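Local atomic coordinates of ricin B lectin (Clostridium thermocellum, PDB entry 3VSF), a protein that hydrolyses beta-1,3-galactan as an exo-acting family 43 glycoside hydrolase and binds galactose through a ricin-type beta-trefoil domain. Residues E213-D217 with Y218-A222; L239-N243 with G244-L248. One frame throughout, in Å; residues are numbered along the deposited sequence.

Interaction 1. Residues E213-D217 with Y218-A222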
ATOM      1  N   GLU A 213       8.247  16.293 -17.612  1.00 76.37           N
ATOM      2  CA  GLU A 213       7.409  15.893 -18.734  1.00 75.69           C
ATOM      3  C   GLU A 213       8.284  15.308 -19.834  1.00 76.99           C
ATOM      4  O   GLU A 213       9.260  15.927 -20.255  1.00 75.71           O
ATOM      5  CB  GLU A 213       6.614  17.084 -19.272  1.00 79.15           C
ATOM      6  CG  GLU A 213       5.750  16.755 -20.479  1.00 80.77           C
ATOM      7  CD  GLU A 213       4.992  17.959 -21.001  1.00 82.97           C
ATOM      8  OE1 GLU A 213       5.049  19.028 -20.356  1.00 84.07           O
ATOM      9  OE2 GLU A 213       4.338  17.839 -22.059  1.00 82.80           O
ATOM     10  N   LEU A 214       7.935  14.113 -20.294  1.00 75.37           N
ATOM     11  CA  LEU A 214       8.730  13.425 -21.303  1.00 73.93           C
ATOM     12  C   LEU A 214       8.319  13.816 -22.718  1.00 76.33           C
ATOM     13  O   LEU A 214       7.191  14.247 -22.953  1.00 77.16           O
ATOM     14  CB  LEU A 214       8.609  11.909 -21.132  1.00 71.43           C
ATOM     15  CG  LEU A 214       8.988  11.353 -19.761  1.00 72.88           C
ATOM     16  CD1 LEU A 214       8.780   9.847 -19.720  1.00 74.44           C
ATOM     17  CD2 LEU A 214      10.423  11.713 -19.417  1.00 72.66           C
ATOM     18  N   THR A 215       9.248  13.664 -23.656  1.00 77.51           N
ATOM     19  CA  THR A 215       8.950  13.855 -25.068  1.00 74.62           C
ATOM     20  C   THR A 215       8.012  12.743 -25.531  1.00 75.55           C
ATOM     21  O   THR A 215       7.863  11.733 -24.844  1.00 77.96           O
ATOM     22  CB  THR A 215      10.235  13.847 -25.919  1.00 79.11           C
ATOM     23  OG1 THR A 215      11.017  12.689 -25.598  1.00 79.44           O
ATOM     24  CG2 THR A 215      11.061  15.093 -25.648  1.00 79.12           C
ATOM     25  N   PRO A 216       7.367  12.927 -26.693  1.00 74.41           N
ATOM     26  CA  PRO A 216       6.414  11.940 -27.213  1.00 72.05           C
ATOM     27  C   PRO A 216       6.944  10.506 -27.197  1.00 75.27           C
ATOM     28  O   PRO A 216       6.151   9.572 -27.086  1.00 75.63           O
ATOM     29  CB  PRO A 216       6.196  12.403 -28.653  1.00 72.08           C
ATOM     30  CG  PRO A 216       6.374  13.877 -28.587  1.00 70.67           C
ATOM     31  CD  PRO A 216       7.452  14.116 -27.562  1.00 74.73           C
ATOM     32  N   ASP A 217       8.258  10.334 -27.305  1.00 77.84           N
ATOM     33  CA  ASP A 217       8.847   8.998 -27.363  1.00 80.21           C
ATOM     34  C   ASP A 217       9.078   8.386 -25.980  1.00 80.80           C
ATOM     35  O   ASP A 217       9.444   7.216 -25.867  1.00 81.97           O
ATOM     36  CB  ASP A 217      10.150   9.014 -28.171  1.00 81.23           C
ATOM     37  CG  ASP A 217      11.159  10.014 -27.636  1.00 81.84           C
ATOM     38  OD1 ASP A 217      11.240  10.181 -26.401  1.00 80.62           O
ATOM     39  OD2 ASP A 217      11.873  10.633 -28.453  1.00 82.55           O
ATOM     40  N   TYR A 218       8.865   9.186 -24.937  1.00 78.86           N
ATOM     41  CA  TYR A 218       9.027   8.738 -23.552  1.00 78.93           C
ATOM     42  C   TYR A 218      10.486   8.510 -23.159  1.00 78.33           C
ATOM     43  O   TYR A 218      10.794   8.323 -21.983  1.00 77.10           O
ATOM     44  CB  TYR A 218       8.226   7.461 -23.285  1.00 77.90           C
ATOM     45  CG  TYR A 218       6.725   7.642 -23.268  1.00 77.54           C
ATOM     46  CD1 TYR A 218       6.152   8.901 -23.379  1.00 76.42           C
ATOM     47  CD2 TYR A 218       5.881   6.548 -23.131  1.00 78.98           C
ATOM     48  CE1 TYR A 218       4.779   9.063 -23.362  1.00 75.03           C
ATOM     49  CE2 TYR A 218       4.510   6.700 -23.110  1.00 77.37           C
ATOM     50  CZ  TYR A 218       3.964   7.959 -23.226  1.00 76.55           C
ATOM     51  OH  TYR A 218       2.598   8.110 -23.206  1.00 77.78           O
ATOM     52  N   LYS A 219      11.378   8.523 -24.143  1.00 77.00           N
ATOM     53  CA  LYS A 219      12.782   8.200 -23.903  1.00 75.12           C
ATOM     54  C   LYS A 219      13.617   9.407 -23.481  1.00 75.56           C
ATOM     55  O   LYS A 219      14.764   9.258 -23.064  1.00 78.12           O
ATOM     56  CB  LYS A 219      13.394   7.536 -25.141  1.00 78.11           C
ATOM     57  CG  LYS A 219      12.910   6.115 -25.381  1.00 79.32           C
ATOM     58  CD  LYS A 219      13.326   5.602 -26.751  1.00 82.26           C
ATOM     59  CE  LYS A 219      12.613   6.358 -27.861  1.00 86.07           C
ATOM     60  NZ  LYS A 219      12.936   5.814 -29.209  1.00 86.61           N
ATOM     61  N   ASN A 220      13.036  10.599 -23.585  1.00 77.12           N
ATOM     62  CA  ASN A 220      13.747  11.823 -23.232  1.00 77.12           C
ATOM     63  C   ASN A 220      12.896  12.776 -22.398  1.00 75.64           C
ATOM     64  O   ASN A 220      11.682  12.606 -22.292  1.00 76.00           O
ATOM     65  CB  ASN A 220      14.246  12.533 -24.492  1.00 78.70           C
ATOM     66  CG  ASN A 220      15.175  11.666 -25.322  1.00 80.83           C
ATOM     67  OD1 ASN A 220      15.953  10.878 -24.785  1.00 82.54           O
ATOM     68  ND2 ASN A 220      15.093  11.806 -26.639  1.00 81.92           N
ATOM     69  N   ILE A 221      13.541  13.780 -21.810  1.00 75.64           N
ATOM     70  CA  ILE A 221      12.843  14.766 -20.993  1.00 78.77           C
ATOM     71  C   ILE A 221      12.578  16.050 -21.775  1.00 79.40           C
ATOM     72  O   ILE A 221      13.507  16.702 -22.249  1.00 79.09           O
ATOM     73  CB  ILE A 221      13.630  15.096 -19.709  1.00 75.10           C
ATOM     74  CG1 ILE A 221      13.694  13.869 -18.798  1.00 74.87           C
ATOM     75  CG2 ILE A 221      12.994  16.269 -18.979  1.00 76.51           C
ATOM     76  CD1 ILE A 221      14.406  14.115 -17.488  1.00 74.49           C
ATOM     77  N   ALA A 222      11.304  16.405 -21.903  1.00 79.80           N
ATOM     78  CA  ALA A 222      10.904  17.580 -22.669  1.00 78.01           C
ATOM     79  C   ALA A 222      10.971  18.865 -21.847  1.00 81.28           C
ATOM     80  O   ALA A 222      11.414  19.902 -22.341  1.00 85.36           O
ATOM     81  CB  ALA A 222       9.506  17.389 -23.243  1.00 77.88           C
TER
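The turn of the beta hairpin that joins strand 208-214 to strand 221-228 is built round D217, whose side chain reaches forward to accept the backbone N-H of K219. This is an Asx turn, with D217 OD1 2.8 Å from K219 N. The hydroxyl of T215 donates to the same oxygen, T215 OG1 to D217 OD1 being 2.6 Å. The two donors come from opposite faces of the carboxylate plane, and a weak bond from N220 N adds to them. Both side chains are set for this by their first torsions: T215 OG1 and D217 CG each lie between their own backbone N and carbonyl carbon (chi1 51° and 56°), which folds them over the loop. T215 to Y218 form a type I beta turn closed by Y218 N to T215 O, 2.7 Å, and Y218, the last residue of the turn, has a positive phi. The hairpin links the last two strands of a four-stranded antiparallel sheet, one of the blades of the five-bladed beta-propeller expected of family 43. L214 and I221 form a non-hydrogen-bonded pair next to the turn; their side chains diverge, yet L214 CD2 still reaches I221 CG1 at 4.0 Å. Backbone bonds lie to either side of that pair, from A222 N to E213 O (2.7 Å) and from T215 N to N220 O (3.0 Å). T215 CG2 meets the methyl A222 CB at 3.7 Å. Toward the neighbouring blade, the Y218 carbonyl accepts from W134 of strand 131-138, and K219 makes a salt bridge with E130 just ahead of it. The Y218 hydroxyl bonds to the G195 carbonyl in a loop of its own sheet.

Interaction 2. Residues L239-N243 with G244-L248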
ATOM      1  N   LEU A 239       2.971   8.102  -8.662  1.00 66.80           N
ATOM      2  CA  LEU A 239       2.035   9.002  -9.325  1.00 67.00           C
ATOM      3  C   LEU A 239       0.907   8.239 -10.012  1.00 70.11           C
ATOM      4  O   LEU A 239       1.153   7.388 -10.867  1.00 70.60           O
ATOM      5  CB  LEU A 239       2.767   9.887 -10.335  1.00 66.82           C
ATOM      6  CG  LEU A 239       1.929  10.980 -11.000  1.00 69.97           C
ATOM      7  CD1 LEU A 239       1.240  11.837  -9.948  1.00 69.92           C
ATOM      8  CD2 LEU A 239       2.790  11.836 -11.914  1.00 67.41           C
ATOM      9  N   ILE A 240      -0.329   8.549  -9.630  1.00 69.56           N
ATOM     10  CA  ILE A 240      -1.502   7.902 -10.209  1.00 69.27           C
ATOM     11  C   ILE A 240      -2.627   8.903 -10.460  1.00 72.05           C
ATOM     12  O   ILE A 240      -2.555  10.053 -10.028  1.00 72.18           O
ATOM     13  CB  ILE A 240      -2.033   6.772  -9.305  1.00 71.33           C
ATOM     14  CG1 ILE A 240      -2.516   7.338  -7.969  1.00 71.65           C
ATOM     15  CG2 ILE A 240      -0.965   5.711  -9.084  1.00 69.83           C
ATOM     16  CD1 ILE A 240      -3.038   6.286  -7.014  1.00 67.90           C
ATOM     17  N   LYS A 241      -3.664   8.453 -11.158  1.00 73.79           N
ATOM     18  CA  LYS A 241      -4.815   9.294 -11.465  1.00 76.13           C
ATOM     19  C   LYS A 241      -6.094   8.466 -11.397  1.00 79.11           C
ATOM     20  O   LYS A 241      -6.088   7.280 -11.722  1.00 80.26           O
ATOM     21  CB  LYS A 241      -4.660   9.918 -12.854  1.00 73.95           C
ATOM     22  CG  LYS A 241      -5.760  10.894 -13.237  1.00 75.99           C
ATOM     23  CD  LYS A 241      -5.507  11.487 -14.615  1.00 74.63           C
ATOM     24  CE  LYS A 241      -6.538  12.548 -14.966  1.00 77.87           C
ATOM     25  NZ  LYS A 241      -6.261  13.173 -16.290  1.00 73.20           N
ATOM     26  N   ARG A 242      -7.189   9.089 -10.971  1.00 79.03           N
ATOM     27  CA  ARG A 242      -8.456   8.376 -10.845  1.00 81.61           C
ATOM     28  C   ARG A 242      -9.584   9.044 -11.630  1.00 86.04           C
ATOM     29  O   ARG A 242      -9.947   8.588 -12.714  1.00 91.67           O
ATOM     30  CB  ARG A 242      -8.847   8.224  -9.373  1.00 81.41           C
ATOM     31  CG  ARG A 242      -9.868   7.125  -9.119  1.00 83.77           C
ATOM     32  CD  ARG A 242     -10.229   7.026  -7.646  1.00 84.31           C
ATOM     33  NE  ARG A 242     -11.639   7.326  -7.413  1.00 88.15           N
ATOM     34  CZ  ARG A 242     -12.607   6.414  -7.414  1.00 90.34           C
ATOM     35  NH1 ARG A 242     -12.320   5.138  -7.634  1.00 90.17           N
ATOM     36  NH2 ARG A 242     -13.863   6.778  -7.193  1.00 90.34           N
ATOM     37  N   ASN A 243     -10.135  10.122 -11.080  1.00 82.79           N
ATOM     38  CA  ASN A 243     -11.243  10.823 -11.723  1.00 85.46           C
ATOM     39  C   ASN A 243     -10.937  12.299 -11.935  1.00 85.42           C
ATOM     40  O   ASN A 243     -11.558  13.164 -11.318  1.00 88.14           O
ATOM     41  CB  ASN A 243     -12.518  10.679 -10.894  1.00 86.76           C
ATOM     42  CG  ASN A 243     -12.817   9.239 -10.534  1.00 92.07           C
ATOM     43  OD1 ASN A 243     -12.462   8.318 -11.268  1.00 92.90           O
ATOM     44  ND2 ASN A 243     -13.471   9.037  -9.395  1.00 92.53           N
ATOM     45  N   GLY A 244      -9.982  12.584 -12.813  1.00 82.86           N
ATOM     46  CA  GLY A 244      -9.537  13.948 -13.024  1.00 82.44           C
ATOM     47  C   GLY A 244      -8.747  14.422 -11.821  1.00 83.10           C
ATOM     48  O   GLY A 244      -8.448  15.609 -11.684  1.00 85.44           O
ATOM     49  N   TYR A 245      -8.413  13.480 -10.945  1.00 79.67           N
ATOM     50  CA  TYR A 245      -7.631  13.772  -9.751  1.00 80.16           C
ATOM     51  C   TYR A 245      -6.307  13.018  -9.763  1.00 78.23           C
ATOM     52  O   TYR A 245      -6.280  11.793  -9.884  1.00 77.40           O
ATOM     53  CB  TYR A 245      -8.419  13.405  -8.490  1.00 80.55           C
ATOM     54  CG  TYR A 245      -9.413  14.456  -8.049  1.00 83.37           C
ATOM     55  CD1 TYR A 245      -9.038  15.468  -7.177  1.00 83.48           C
ATOM     56  CD2 TYR A 245     -10.728  14.431  -8.497  1.00 86.38           C
ATOM     57  CE1 TYR A 245      -9.940  16.431  -6.767  1.00 87.97           C
ATOM     58  CE2 TYR A 245     -11.638  15.390  -8.092  1.00 87.43           C
ATOM     59  CZ  TYR A 245     -11.240  16.386  -7.227  1.00 90.54           C
ATOM     60  OH  TYR A 245     -12.140  17.344  -6.820  1.00 93.33           O
ATOM     61  N   TYR A 246      -5.209  13.757  -9.639  1.00 74.84           N
ATOM     62  CA  TYR A 246      -3.890  13.149  -9.545  1.00 74.14           C
ATOM     63  C   TYR A 246      -3.543  12.898  -8.082  1.00 74.17           C
ATOM     64  O   TYR A 246      -3.852  13.715  -7.214  1.00 73.53           O
ATOM     65  CB  TYR A 246      -2.831  14.043 -10.192  1.00 73.76           C
ATOM     66  CG  TYR A 246      -3.069  14.323 -11.661  1.00 73.44           C
ATOM     67  CD1 TYR A 246      -3.629  15.524 -12.078  1.00 75.13           C
ATOM     68  CD2 TYR A 246      -2.733  13.387 -12.629  1.00 73.52           C
ATOM     69  CE1 TYR A 246      -3.846  15.785 -13.418  1.00 74.24           C
ATOM     70  CE2 TYR A 246      -2.946  13.638 -13.972  1.00 75.11           C
ATOM     71  CZ  TYR A 246      -3.504  14.838 -14.361  1.00 75.72           C
ATOM     72  OH  TYR A 246      -3.720  15.093 -15.696  1.00 74.70           O
ATOM     73  N   TYR A 247      -2.907  11.764  -7.810  1.00 71.67           N
ATOM     74  CA  TYR A 247      -2.545  11.405  -6.444  1.00 71.95           C
ATOM     75  C   TYR A 247      -1.070  11.037  -6.343  1.00 71.07           C
ATOM     76  O   TYR A 247      -0.560  10.254  -7.143  1.00 72.30           O
ATOM     77  CB  TYR A 247      -3.415  10.249  -5.947  1.00 72.89           C
ATOM     78  CG  TYR A 247      -4.898  10.533  -6.017  1.00 73.99           C
ATOM     79  CD1 TYR A 247      -5.564  11.125  -4.953  1.00 72.46           C
ATOM     80  CD2 TYR A 247      -5.632  10.211  -7.151  1.00 76.24           C
ATOM     81  CE1 TYR A 247      -6.919  11.386  -5.015  1.00 74.04           C
ATOM     82  CE2 TYR A 247      -6.987  10.467  -7.223  1.00 77.53           C
ATOM     83  CZ  TYR A 247      -7.625  11.056  -6.153  1.00 76.83           C
ATOM     84  OH  TYR A 247      -8.975  11.312  -6.222  1.00 80.04           O
ATOM     85  N   LEU A 248      -0.389  11.608  -5.355  1.00 68.96           N
ATOM     86  CA  LEU A 248       1.035  11.366  -5.173  1.00 67.18           C
ATOM     87  C   LEU A 248       1.331  10.732  -3.818  1.00 66.00           C
ATOM     88  O   LEU A 248       1.391  11.417  -2.798  1.00 65.23           O
ATOM     89  CB  LEU A 248       1.823  12.670  -5.329  1.00 70.54           C
ATOM     90  CG  LEU A 248       3.349  12.560  -5.267  1.00 67.73           C
ATOM     91  CD1 LEU A 248       3.856  11.566  -6.299  1.00 69.00           C
ATOM     92  CD2 LEU A 248       3.992  13.923  -5.468  1.00 67.93           C
TER
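K241 and Y246 lie side by side and point the same way, the lysine chain running along the tyrosine to its hydroxyl. Leaving with CG anti to the backbone N (chi1 -176°) and extended throughout, K241 brings CD to 3.4 Å from Y246 CE2, obliquely to the ring. Its ammonium then donates to the phenol, K241 NZ to Y246 OH, at 3.2 Å. D192 lies close to both polar ends, as a long, weak ion pair for the lysine and a weak hydrogen bond for the tyrosine, so its carboxylate probably helps to balance the ammonium charge. K241 CE also passes the backbone of G244, where the chain reverses with a positive phi. The two strands, 237-241 and 246-251, form a beta hairpin and open a four-stranded antiparallel sheet, one blade of the beta-propeller expected of family 43; the short segments run 153° apart in direction. Y247 is paired with I240 on the face away from K241 and Y246, and this hydrogen-bonded pair has both its bonds: I240 N to Y247 O, 3.0 Å, and Y247 N to I240 O, 2.8 Å. A third bond, R242 N to Y245 O at 3.1 Å, extends the ladder toward the loop. I240 CG1 packs on Y247 CB at 3.7 Å, the two side chains crossing at a slant. The Y247 ring reaches past I240 toward the loop: its edge faces the backbone N of R242, in the ring plane, and Y247 CE2 touches R242 CB at 3.6 Å. F330 meets this ring edge-to-face, and the Y247 hydroxyl is bound by the D333 carbonyl, which together fix the tyrosine against the following sheet.

How the interactions relate
Interactions 1 and 2 are hairpin turns in two successive four-stranded sheets of the family 43 domain, with interaction 1 closing before interaction 2 opens. Strand 221-228, which leaves the first turn, is followed in the chain by strand 237-241, which enters the second. Their centres are 20 Å apart and their nearest atoms about 9 Å, so they do not touch. Strand 208-214, which ends in interaction 1, also offers L209 and L211 to L248 and L239 of interaction 2. Interaction 1 lies farther out, 28 Å from the centre of the chain against 15 Å. Both are away from the galactose site of D422, D425, N440 and N444.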